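Local coordinates for Non-structural protein NS1 (Murine minute virus, PDB 4R94) that nicks viral DNA through this N-terminal, origin-binding endonuclease domain of a multifunctional initiator protein that also carries the helicase activity needed for viral DNA replication, at residues T66-D72 and W235-K241; N113-E119 and Y227-S233; C128-I132 and M206-F211. All coordinates share one frame; numbering follows the deposited sequence.

Interaction 1 (T66-D72 and W235-K241); sequences TWDQSED and WKTNFLK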
loop_
_atom_site.group_PDB
_atom_site.type_symbol
_atom_site.label_atom_id
_atom_site.label_comp_id
_atom_site.label_asym_id
_atom_site.label_seq_id
_atom_site.Cartn_x
_atom_site.Cartn_y
_atom_site.Cartn_z
ATOM N N THR A 66 -6.417 -12.659 -2.228
ATOM C CA THR A 66 -5.732 -12.444 -0.959
ATOM C C THR A 66 -6.740 -12.137 0.145
ATOM O O THR A 66 -6.646 -12.685 1.253
ATOM C CB THR A 66 -4.698 -11.312 -1.080
ATOM O OG1 THR A 66 -3.640 -11.740 -1.947
ATOM C CG2 THR A 66 -4.118 -10.956 0.282
ATOM N N TRP A 67 -7.709 -11.274 -0.155
ATOM C CA TRP A 67 -8.789 -11.004 0.787
ATOM C C TRP A 67 -9.558 -12.279 1.111
ATOM O O TRP A 67 -9.814 -12.594 2.277
ATOM C CB TRP A 67 -9.746 -9.938 0.240
ATOM C CG TRP A 67 -10.935 -9.696 1.137
ATOM C CD1 TRP A 67 -12.106 -10.404 1.152
ATOM C CD2 TRP A 67 -11.065 -8.690 2.157
ATOM N NE1 TRP A 67 -12.953 -9.902 2.115
ATOM C CE2 TRP A 67 -12.339 -8.850 2.743
ATOM C CE3 TRP A 67 -10.226 -7.673 2.634
ATOM C CZ2 TRP A 67 -12.802 -8.028 3.774
ATOM C CZ3 TRP A 67 -10.687 -6.856 3.666
ATOM C CH2 TRP A 67 -11.963 -7.041 4.223
ATOM N N ASP A 68 -9.929 -13.018 0.067
ATOM C CA ASP A 68 -10.738 -14.221 0.247
ATOM C C ASP A 68 -10.039 -15.275 1.118
ATOM O O ASP A 68 -10.666 -15.912 1.962
ATOM C CB ASP A 68 -11.100 -14.832 -1.122
ATOM C CG ASP A 68 -12.062 -13.972 -1.924
ATOM O OD1 ASP A 68 -12.795 -13.141 -1.338
ATOM O OD2 ASP A 68 -12.069 -14.134 -3.170
ATOM N N GLN A 69 -8.744 -15.464 0.913
ATOM C CA GLN A 69 -8.036 -16.527 1.600
ATOM C C GLN A 69 -7.674 -16.116 3.033
ATOM O O GLN A 69 -7.432 -16.965 3.897
ATOM C CB GLN A 69 -6.780 -16.930 0.816
ATOM C CG GLN A 69 -7.017 -17.286 -0.673
ATOM C CD GLN A 69 -8.214 -18.222 -0.939
ATOM O OE1 GLN A 69 -8.258 -19.344 -0.408
ATOM N NE2 GLN A 69 -9.180 -17.772 -1.800
ATOM N N SER A 70 -7.640 -14.816 3.294
ATOM C CA SER A 70 -7.250 -14.336 4.624
ATOM C C SER A 70 -8.472 -14.043 5.484
ATOM O O SER A 70 -8.356 -13.655 6.651
ATOM C CB SER A 70 -6.368 -13.090 4.512
ATOM O OG SER A 70 -7.083 -12.013 3.960
ATOM N N GLU A 71 -9.645 -14.228 4.894
ATOM C CA GLU A 71 -10.894 -14.024 5.606
ATOM C C GLU A 71 -11.097 -15.114 6.643
ATOM O O GLU A 71 -11.001 -16.305 6.335
ATOM C CB GLU A 71 -12.070 -13.998 4.633
ATOM C CG GLU A 71 -13.391 -13.669 5.295
ATOM C CD GLU A 71 -14.440 -13.264 4.288
ATOM O OE1 GLU A 71 -14.740 -14.077 3.384
ATOM O OE2 GLU A 71 -14.948 -12.128 4.388
ATOM N N ASP A 72 -11.361 -14.695 7.875
ATOM C CA ASP A 72 -11.702 -15.625 8.938
ATOM C C ASP A 72 -13.218 -15.759 9.000
ATOM O O ASP A 72 -13.922 -14.806 9.336
ATOM C CB ASP A 72 -11.137 -15.152 10.278
ATOM C CG ASP A 72 -10.990 -16.281 11.279
ATOM O OD1 ASP A 72 -11.824 -17.214 11.256
ATOM O OD2 ASP A 72 -10.038 -16.240 12.086
ATOM N N TRP A 235 4.682 -13.618 -1.481
ATOM C CA TRP A 235 3.339 -14.132 -1.179
ATOM C C TRP A 235 3.287 -14.891 0.149
ATOM O O TRP A 235 2.569 -15.893 0.290
ATOM C CB TRP A 235 2.821 -15.020 -2.333
ATOM C CG TRP A 235 2.502 -14.226 -3.570
ATOM C CD1 TRP A 235 3.398 -13.704 -4.457
ATOM C CD2 TRP A 235 1.203 -13.850 -4.046
ATOM N NE1 TRP A 235 2.739 -13.029 -5.459
ATOM C CE2 TRP A 235 1.389 -13.101 -5.228
ATOM C CE3 TRP A 235 -0.102 -14.074 -3.589
ATOM C CZ2 TRP A 235 0.325 -12.579 -5.964
ATOM C CZ3 TRP A 235 -1.163 -13.555 -4.327
ATOM C CH2 TRP A 235 -0.938 -12.808 -5.494
ATOM N N LYS A 236 4.019 -14.383 1.150
ATOM C CA LYS A 236 4.149 -15.064 2.435
ATOM C C LYS A 236 3.102 -14.653 3.462
ATOM O O LYS A 236 2.516 -15.511 4.132
ATOM C CB LYS A 236 5.550 -14.825 3.001
ATOM C CG LYS A 236 6.654 -15.429 2.149
ATOM C CD LYS A 236 6.677 -16.939 2.295
ATOM C CE LYS A 236 7.630 -17.572 1.288
ATOM N NZ LYS A 236 7.650 -19.054 1.424
ATOM N N THR A 237 2.850 -13.352 3.592
ATOM C CA THR A 237 1.872 -12.897 4.577
ATOM C C THR A 237 0.461 -12.770 4.009
ATOM O O THR A 237 -0.493 -12.713 4.779
ATOM C CB THR A 237 2.271 -11.532 5.207
ATOM O OG1 THR A 237 2.285 -10.507 4.206
ATOM C CG2 THR A 237 3.651 -11.619 5.846
ATOM N N ASN A 238 0.333 -12.763 2.674
ATOM C CA ASN A 238 -0.933 -12.470 1.986
ATOM C C ASN A 238 -2.131 -13.183 2.572
ATOM O O ASN A 238 -3.139 -12.570 2.883
ATOM C CB ASN A 238 -0.873 -12.870 0.503
ATOM C CG ASN A 238 0.151 -12.090 -0.287
ATOM O OD1 ASN A 238 1.293 -11.945 0.125
ATOM N ND2 ASN A 238 -0.248 -11.616 -1.458
ATOM N N PHE A 239 -2.021 -14.500 2.699
ATOM C CA PHE A 239 -3.203 -15.294 3.010
ATOM C C PHE A 239 -3.399 -15.509 4.500
ATOM O O PHE A 239 -4.327 -16.200 4.909
ATOM C CB PHE A 239 -3.137 -16.657 2.302
ATOM C CG PHE A 239 -3.134 -16.580 0.791
ATOM C CD1 PHE A 239 -3.472 -15.415 0.110
ATOM C CD2 PHE A 239 -2.798 -17.706 0.048
ATOM C CE1 PHE A 239 -3.459 -15.373 -1.286
ATOM C CE2 PHE A 239 -2.786 -17.672 -1.344
ATOM C CZ PHE A 239 -3.120 -16.506 -2.009
ATOM N N LEU A 240 -2.540 -14.909 5.324
ATOM C CA LEU A 240 -2.643 -15.116 6.768
ATOM C C LEU A 240 -3.842 -14.408 7.405
ATOM O O LEU A 240 -4.082 -13.222 7.165
ATOM C CB LEU A 240 -1.363 -14.648 7.465
ATOM C CG LEU A 240 -0.053 -15.299 7.023
ATOM C CD1 LEU A 240 1.107 -14.791 7.893
ATOM C CD2 LEU A 240 -0.167 -16.817 7.109
ATOM N N LYS A 241 -4.574 -15.144 8.242
ATOM C CA LYS A 241 -5.651 -14.580 9.048
ATOM C C LYS A 241 -5.033 -13.793 10.206
ATOM O O LYS A 241 -3.853 -13.980 10.497
ATOM C CB LYS A 241 -6.563 -15.692 9.561
ATOM C CG LYS A 241 -7.182 -16.532 8.437
ATOM C CD LYS A 241 -7.886 -17.779 8.966
ATOM C CE LYS A 241 -8.771 -18.387 7.880
ATOM N NZ LYS A 241 -8.046 -18.538 6.590
#
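The last turn of helix 54-70 meets a beta turn in the loop between strand 227-232 and helix 242-252, where Gln-69 packs on Phe-239. Gln-69 sets its CB over one face of the Phe-239 ring, a CH-pi contact 3.9 Å from the centroid and 24° off the ring normal. Its chain then turns and leads the amide away from the loop, with the amide plane 69° from that of the ring. Thr-66 comes to the same ring at its edge, with OG1 3.7 Å from Phe-239 CE1. That hydroxyl bonds to Gly-62 O one turn back in its own helix, and it takes only a weak, though fairly straight, bond of 3.4 Å from Asn-238 ND2. The methyl branch CG2 of Thr-66 lies against Asn-238 O at 3.2 Å.

The loop segment holds a type I turn from Thr-237 to Leu-240, closed by Leu-240 N to Thr-237 O, and this turn carries the chain from the edge of the nickase sheet into helix 242-252, the last of this domain construct, with Lys-241 as N-cap. Asp-232, at the end of strand 227-232, fixes the start of the turn by accepting from the backbone N of Thr-237; its own N donates to Asn-238 OD1. Backbone meets backbone at Ser-70, whose CA makes a CH...O contact with Phe-239 O at 3.5 Å. The Ser-70 hydroxyl turns back to bond Thr-66 O at 2.8 Å, leaving CB to face Leu-240 O. Lys-241 runs nearly extended past Ser-70 O and bends only at its last torsion (chi4 49°), which brings NZ to Gln-69 O for a weak bond of 3.2 Å. The carboxylate of Asp-72 lies beside the aliphatic CD of this lysine, not at its ammonium.

Interaction 2 (N113-E119 and Y227-S233); sequences NWFVQHE and YFLSSDS. With MG (magnesium ion), chain B.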
loop_
_atom_site.group_PDB
_atom_site.type_symbol
_atom_site.label_atom_id
_atom_site.label_comp_id
_atom_site.label_asym_id
_atom_site.label_seq_id
_atom_site.Cartn_x
_atom_site.Cartn_y
_atom_site.Cartn_z
ATOM N N ASN A 113 12.590 -6.745 -2.510
ATOM C CA ASN A 113 11.730 -7.152 -1.416
ATOM C C ASN A 113 10.683 -6.069 -1.214
ATOM O O ASN A 113 11.030 -4.885 -1.133
ATOM C CB ASN A 113 12.537 -7.364 -0.134
ATOM C CG ASN A 113 13.544 -8.489 -0.267
ATOM O OD1 ASN A 113 13.233 -9.554 -0.795
ATOM N ND2 ASN A 113 14.759 -8.247 0.185
ATOM N N TRP A 114 9.412 -6.449 -1.178
ATOM C CA TRP A 114 8.413 -5.449 -0.843
ATOM C C TRP A 114 7.281 -6.011 -0.006
ATOM O O TRP A 114 7.034 -7.213 0.039
ATOM C CB TRP A 114 7.864 -4.741 -2.107
ATOM C CG TRP A 114 7.269 -5.623 -3.186
ATOM C CD1 TRP A 114 7.868 -6.007 -4.354
ATOM C CD2 TRP A 114 5.969 -6.216 -3.191
ATOM N NE1 TRP A 114 7.024 -6.810 -5.077
ATOM C CE2 TRP A 114 5.844 -6.951 -4.384
ATOM C CE3 TRP A 114 4.888 -6.195 -2.296
ATOM C CZ2 TRP A 114 4.694 -7.669 -4.704
ATOM C CZ3 TRP A 114 3.756 -6.897 -2.607
ATOM C CH2 TRP A 114 3.656 -7.626 -3.812
ATOM N N PHE A 115 6.594 -5.095 0.664
ATOM C CA PHE A 115 5.478 -5.415 1.531
ATOM C C PHE A 115 4.480 -4.287 1.414
ATOM O O PHE A 115 4.867 -3.120 1.444
ATOM C CB PHE A 115 5.949 -5.560 2.996
ATOM C CG PHE A 115 4.829 -5.720 3.993
ATOM C CD1 PHE A 115 4.264 -6.968 4.237
ATOM C CD2 PHE A 115 4.357 -4.625 4.699
ATOM C CE1 PHE A 115 3.234 -7.121 5.153
ATOM C CE2 PHE A 115 3.321 -4.767 5.627
ATOM C CZ PHE A 115 2.756 -6.017 5.847
ATOM N N VAL A 116 3.208 -4.636 1.296
ATOM C CA VAL A 116 2.143 -3.666 1.129
ATOM C C VAL A 116 1.085 -3.894 2.204
ATOM O O VAL A 116 0.705 -5.042 2.448
ATOM C CB VAL A 116 1.546 -3.821 -0.297
ATOM C CG1 VAL A 116 0.196 -3.137 -0.430
ATOM C CG2 VAL A 116 2.558 -3.320 -1.337
ATOM N N GLN A 117 0.628 -2.841 2.888
ATOM C CA GLN A 117 -0.467 -3.001 3.851
ATOM C C GLN A 117 -1.442 -1.830 3.825
ATOM O O GLN A 117 -1.074 -0.665 4.081
ATOM C CB GLN A 117 0.061 -3.179 5.279
ATOM C CG GLN A 117 -1.069 -3.304 6.301
ATOM C CD GLN A 117 -0.636 -4.110 7.518
ATOM O OE1 GLN A 117 -0.263 -5.277 7.390
ATOM N NE2 GLN A 117 -0.707 -3.503 8.698
ATOM N N HIS A 118 -2.690 -2.150 3.513
ATOM C CA HIS A 118 -3.764 -1.161 3.504
ATOM C C HIS A 118 -4.340 -1.005 4.889
ATOM O O HIS A 118 -4.663 -2.002 5.537
ATOM C CB HIS A 118 -4.890 -1.569 2.564
ATOM C CG HIS A 118 -4.462 -1.686 1.135
ATOM N ND1 HIS A 118 -4.660 -0.681 0.223
ATOM C CD2 HIS A 118 -3.828 -2.690 0.485
ATOM C CE1 HIS A 118 -4.188 -1.073 -0.955
ATOM N NE2 HIS A 118 -3.668 -2.279 -0.814
ATOM N N GLU A 119 -4.501 0.244 5.305
ATOM C CA GLU A 119 -4.979 0.581 6.642
ATOM C C GLU A 119 -6.015 1.706 6.633
ATOM O O GLU A 119 -6.258 2.365 5.612
ATOM C CB GLU A 119 -3.808 0.988 7.548
ATOM C CG GLU A 119 -2.750 -0.096 7.715
ATOM C CD GLU A 119 -1.654 0.278 8.701
ATOM O OE1 GLU A 119 -1.469 1.483 8.999
ATOM O OE2 GLU A 119 -0.964 -0.652 9.148
ATOM N N TYR A 227 -6.168 -2.752 9.848
ATOM C CA TYR A 227 -5.687 -3.048 8.492
ATOM C C TYR A 227 -6.761 -3.792 7.702
ATOM O O TYR A 227 -7.581 -4.539 8.259
ATOM C CB TYR A 227 -4.383 -3.873 8.529
ATOM C CG TYR A 227 -4.589 -5.352 8.851
ATOM C CD1 TYR A 227 -4.705 -5.789 10.170
ATOM C CD2 TYR A 227 -4.672 -6.305 7.837
ATOM C CE1 TYR A 227 -4.912 -7.126 10.465
ATOM C CE2 TYR A 227 -4.862 -7.646 8.122
ATOM C CZ TYR A 227 -4.989 -8.050 9.441
ATOM O OH TYR A 227 -5.197 -9.381 9.742
ATOM N N PHE A 228 -6.751 -3.580 6.391
ATOM C CA PHE A 228 -7.645 -4.287 5.477
ATOM C C PHE A 228 -7.029 -5.563 4.918
ATOM O O PHE A 228 -7.653 -6.616 4.894
ATOM C CB PHE A 228 -8.018 -3.413 4.282
ATOM C CG PHE A 228 -8.935 -2.260 4.596
ATOM C CD1 PHE A 228 -10.303 -2.457 4.748
ATOM C CD2 PHE A 228 -8.438 -0.966 4.648
ATOM C CE1 PHE A 228 -11.150 -1.378 4.991
ATOM C CE2 PHE A 228 -9.264 0.111 4.898
ATOM C CZ PHE A 228 -10.631 -0.094 5.070
ATOM N N LEU A 229 -5.799 -5.438 4.443
ATOM C CA LEU A 229 -5.244 -6.352 3.463
ATOM C C LEU A 229 -3.743 -6.123 3.431
ATOM O O LEU A 229 -3.303 -4.968 3.471
ATOM C CB LEU A 229 -5.863 -6.072 2.070
ATOM C CG LEU A 229 -5.493 -6.927 0.862
ATOM C CD1 LEU A 229 -6.282 -8.222 0.916
ATOM C CD2 LEU A 229 -5.791 -6.192 -0.445
ATOM N N SER A 230 -2.959 -7.197 3.367
ATOM C CA SER A 230 -1.513 -7.076 3.224
ATOM C C SER A 230 -1.004 -8.028 2.166
ATOM O O SER A 230 -1.675 -9.009 1.829
ATOM C CB SER A 230 -0.791 -7.357 4.547
ATOM O OG SER A 230 -1.366 -6.600 5.586
ATOM N N SER A 231 0.186 -7.752 1.652
ATOM C CA SER A 231 0.827 -8.665 0.707
ATOM C C SER A 231 2.316 -8.411 0.642
ATOM O O SER A 231 2.794 -7.346 1.021
ATOM C CB SER A 231 0.235 -8.522 -0.690
ATOM O OG SER A 231 0.302 -7.177 -1.146
ATOM N N ASP A 232 3.068 -9.374 0.130
ATOM C CA ASP A 232 4.492 -9.145 0.010
ATOM C C ASP A 232 5.050 -9.859 -1.209
ATOM O O ASP A 232 4.354 -10.651 -1.855
ATOM C CB ASP A 232 5.214 -9.594 1.290
ATOM C CG ASP A 232 4.989 -11.058 1.599
ATOM O OD1 ASP A 232 5.454 -11.901 0.805
ATOM O OD2 ASP A 232 4.359 -11.358 2.633
ATOM N N SER A 233 6.307 -9.566 -1.506
ATOM C CA SER A 233 6.937 -10.013 -2.751
ATOM C C SER A 233 7.163 -11.529 -2.773
ATOM O O SER A 233 7.443 -12.103 -3.834
ATOM C CB SER A 233 8.263 -9.269 -2.955
ATOM O OG SER A 233 9.069 -9.334 -1.787
HETATM MG MG MG B . -0.870 3.466 8.942
HETATM O O HOH W 1 11.087 -10.886 -2.165
HETATM O O HOH W 2 -0.189 5.459 9.115
HETATM O O HOH W 3 -2.502 3.696 10.316
HETATM O O HOH W 4 0.451 3.098 10.468
#
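Trp-114 lays one face of its indole over the backbone of Asp-232 and Ser-233, with Ser-233 CB 3.5 Å from the centroid of the five-membered ring and almost on its normal. The ring gets there because CG stands between the backbone N and the carbonyl carbon (chi1 56°), folding the indole across the neighbouring strand. Ser-233 OG accepts from Trp-114 N at 3.0 Å in a nearly straight bond and shares water 1 with Asn-113 OD1.

From here strands 113-119 and 227-232 run antiparallel, 162° between their directions. Val-116 and Ser-231 form a hydrogen-bonded pair. Beyond it a classic beta bulge puts Phe-228 and Leu-229 together opposite His-118: Leu-229 O accepts from His-118 N, but Phe-228 N donates to His-118 O. Strand 227-232 thus extends the central sheet of this HUH-type nickase on the side of strand 112-121 away from strand 125-134. Val-116 and His-118 point to the face under helix 81-104, where Asp-91 of that helix and Trp-126 of strand 125-134 hydrogen-bond to the two imidazole nitrogens.

Phe-115, Gln-117 and Glu-119 project from the other face. Gln-117, extended with CG anti to the backbone N (chi1 178°), receives Ser-230 OG at its OE1 over a suspiciously short 2.5 Å. On the other side of the amide, NE2 donates to Glu-119 OE2 at 2.9 Å, in the amide plane and to the anti lone pair. Arg-245 also bonds OE1 of this amide, and NE2 donates to Phe-211 O as well. Glu-119 OE1 binds the magnesium at 2.1 Å beside His-127 and His-129, while OE2 forms a salt bridge with Lys-214. The two carboxylate oxygens therefore have separate tasks, and Gln-117, together with Lys-214, is well placed to limit rotation of the Glu-119 carboxylate.

Interaction 3 (C128-I132 and M206-F211); sequences CHVLI and MIAYYF. With MG (magnesium ion), chain B.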
loop_
_atom_site.group_PDB
_atom_site.type_symbol
_atom_site.label_atom_id
_atom_site.label_comp_id
_atom_site.label_asym_id
_atom_site.label_seq_id
_atom_site.Cartn_x
_atom_site.Cartn_y
_atom_site.Cartn_z
ATOM N N CYS A 128 -2.102 3.350 2.245
ATOM C CA CYS A 128 -1.417 2.100 1.965
ATOM C C CYS A 128 0.078 2.246 2.210
ATOM O O CYS A 128 0.757 3.035 1.550
ATOM C CB CYS A 128 -1.726 1.661 0.521
ATOM S SG CYS A 128 -1.022 0.065 0.124
ATOM N N HIS A 129 0.575 1.512 3.198
ATOM C CA HIS A 129 1.999 1.446 3.461
ATOM C C HIS A 129 2.703 0.551 2.457
ATOM O O HIS A 129 2.234 -0.541 2.145
ATOM C CB HIS A 129 2.251 0.910 4.860
ATOM C CG HIS A 129 1.782 1.824 5.935
ATOM N ND1 HIS A 129 2.604 2.770 6.502
ATOM C CD2 HIS A 129 0.582 1.935 6.550
ATOM C CE1 HIS A 129 1.934 3.422 7.437
ATOM N NE2 HIS A 129 0.702 2.940 7.481
ATOM N N VAL A 130 3.833 1.027 1.966
ATOM C CA VAL A 130 4.717 0.213 1.143
ATOM C C VAL A 130 6.140 0.243 1.675
ATOM O O VAL A 130 6.736 1.312 1.822
ATOM C CB VAL A 130 4.730 0.684 -0.319
ATOM C CG1 VAL A 130 5.685 -0.200 -1.149
ATOM C CG2 VAL A 130 3.328 0.689 -0.876
ATOM N N LEU A 131 6.687 -0.938 1.937
ATOM C CA LEU A 131 8.120 -1.064 2.188
ATOM C C LEU A 131 8.739 -1.663 0.943
ATOM O O LEU A 131 8.234 -2.660 0.433
ATOM C CB LEU A 131 8.394 -1.963 3.401
ATOM C CG LEU A 131 7.737 -1.555 4.723
ATOM C CD1 LEU A 131 8.180 -2.528 5.834
ATOM C CD2 LEU A 131 8.054 -0.103 5.079
ATOM N N ILE A 132 9.820 -1.082 0.441
ATOM C CA ILE A 132 10.437 -1.643 -0.761
ATOM C C ILE A 132 11.932 -1.347 -0.816
ATOM O O ILE A 132 12.372 -0.224 -0.531
ATOM C CB ILE A 132 9.743 -1.111 -2.054
ATOM C CG1 ILE A 132 10.329 -1.767 -3.307
ATOM C CG2 ILE A 132 9.827 0.410 -2.136
ATOM C CD1 ILE A 132 9.461 -1.574 -4.537
ATOM N N MET A 206 10.211 -4.379 10.916
ATOM C CA MET A 206 9.047 -3.510 10.831
ATOM C C MET A 206 7.771 -4.313 10.554
ATOM O O MET A 206 6.715 -4.018 11.101
ATOM C CB MET A 206 9.238 -2.438 9.747
ATOM C CG MET A 206 8.099 -1.432 9.691
ATOM S SD MET A 206 8.024 -0.393 11.169
ATOM C CE MET A 206 9.695 0.210 11.136
ATOM N N ILE A 207 7.862 -5.325 9.691
ATOM C CA ILE A 207 6.685 -6.132 9.420
ATOM C C ILE A 207 6.264 -6.933 10.674
ATOM O O ILE A 207 5.113 -6.850 11.108
ATOM C CB ILE A 207 6.940 -7.055 8.214
ATOM C CG1 ILE A 207 7.200 -6.178 6.981
ATOM C CG2 ILE A 207 5.756 -8.013 8.023
ATOM C CD1 ILE A 207 7.708 -6.943 5.757
ATOM N N ALA A 208 7.202 -7.648 11.288
ATOM C CA ALA A 208 6.872 -8.536 12.398
ATOM C C ALA A 208 6.477 -7.776 13.662
ATOM O O ALA A 208 5.514 -8.135 14.342
ATOM C CB ALA A 208 8.049 -9.453 12.696
ATOM N N TYR A 209 7.223 -6.720 13.970
ATOM C CA TYR A 209 7.023 -6.003 15.225
ATOM C C TYR A 209 6.019 -4.862 15.131
ATOM O O TYR A 209 5.669 -4.259 16.146
ATOM C CB TYR A 209 8.356 -5.449 15.727
ATOM C CG TYR A 209 9.392 -6.498 16.036
ATOM C CD1 TYR A 209 9.049 -7.648 16.742
ATOM C CD2 TYR A 209 10.708 -6.340 15.629
ATOM C CE1 TYR A 209 9.998 -8.615 17.027
ATOM C CE2 TYR A 209 11.669 -7.296 15.918
ATOM C CZ TYR A 209 11.303 -8.435 16.615
ATOM O OH TYR A 209 12.255 -9.397 16.906
ATOM N N TYR A 210 5.558 -4.532 13.924
ATOM C CA TYR A 210 4.623 -3.424 13.803
ATOM C C TYR A 210 3.448 -3.738 12.846
ATOM O O TYR A 210 2.298 -3.771 13.284
ATOM C CB TYR A 210 5.361 -2.142 13.362
ATOM C CG TYR A 210 4.434 -0.965 13.253
ATOM C CD1 TYR A 210 3.852 -0.404 14.391
ATOM C CD2 TYR A 210 4.119 -0.420 12.018
ATOM C CE1 TYR A 210 2.976 0.662 14.295
ATOM C CE2 TYR A 210 3.241 0.651 11.913
ATOM C CZ TYR A 210 2.681 1.188 13.050
ATOM O OH TYR A 210 1.810 2.246 12.927
ATOM N N PHE A 211 3.689 -3.960 11.556
ATOM C CA PHE A 211 2.514 -4.098 10.684
ATOM C C PHE A 211 1.666 -5.328 11.008
ATOM O O PHE A 211 0.435 -5.275 10.933
ATOM C CB PHE A 211 2.923 -4.103 9.203
ATOM C CG PHE A 211 3.378 -2.759 8.720
ATOM C CD1 PHE A 211 2.497 -1.686 8.720
ATOM C CD2 PHE A 211 4.697 -2.553 8.324
ATOM C CE1 PHE A 211 2.907 -0.416 8.295
ATOM C CE2 PHE A 211 5.122 -1.299 7.894
ATOM C CZ PHE A 211 4.234 -0.222 7.896
HETATM MG MG MG B . -0.870 3.466 8.942
HETATM O O HOH W 4 0.451 3.098 10.468
HETATM O O HOH W 2 -0.189 5.459 9.115
HETATM O O HOH W 3 -2.502 3.696 10.316
#
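His-129 and Phe-211 bring together two predicted motifs of rolling-circle replication nucleases: RCR-2, with metal ligands on strand 125-134, and RCR-3, which begins with the nuclease tyrosine, Tyr-210, at the end of helix 203-211. A wider pi-type turn at 207-211, with Phe-211 N bonded to Met-206 O, takes in the first two residues of RCR-3.

The contact between these segments is aromatic and apolar. Phe-211 puts CE1 over one face of the imidazole, 3.4 Å from His-129 CG, with the two ring planes inclined at 55°. Phe-115 meets the Phe-211 ring from the neighbouring strand.

Further along the strand, Leu-131 supplies the aliphatic part. Its CD1 sits among three side chains of the helix: CE2 of Phe-211 at 3.9 Å, CG1 of Ile-207, and CG of Met-206. Leu-131 and Ile-207 lie alongside each other, running opposite ways.

Metal coordination and water link the polar ends. With CG anti to the carbonyl carbon (chi1 -66°), His-129 turns one imidazole face to Phe-211 and leaves NE2 to bind the magnesium at 2.2 Å; Glu-119 and His-127 are the other protein ligands. Tyr-210 OH lies 2.9 Å from water 4, a hydrogen-bonded neighbour that is itself a magnesium ligand at 2.0 Å.

In the fold
Interactions 2 and 3 have centres 7 Å apart and share the central antiparallel sheet: strands 112-121 and 125-134 are neighbours, joined by backbone bonds from His-129 N to Gln-117 O and from Leu-131 N to Phe-115 O. Both reach the same magnesium ion. Interaction 1 lies toward the surface, its centre 10 Å from that of interaction 2 and 16 Å from that of interaction 3; it touches interaction 2 through Asp-232. Along the chain the contacts are nested, 128-132/206-211 within 113-119/227-233 within 66-72/235-241. The two inner contacts bring together metal ligands Glu-119 and His-129 and the nuclease Tyr-210, while the outermost joins helix 54-70 to the loop before helix 242-252.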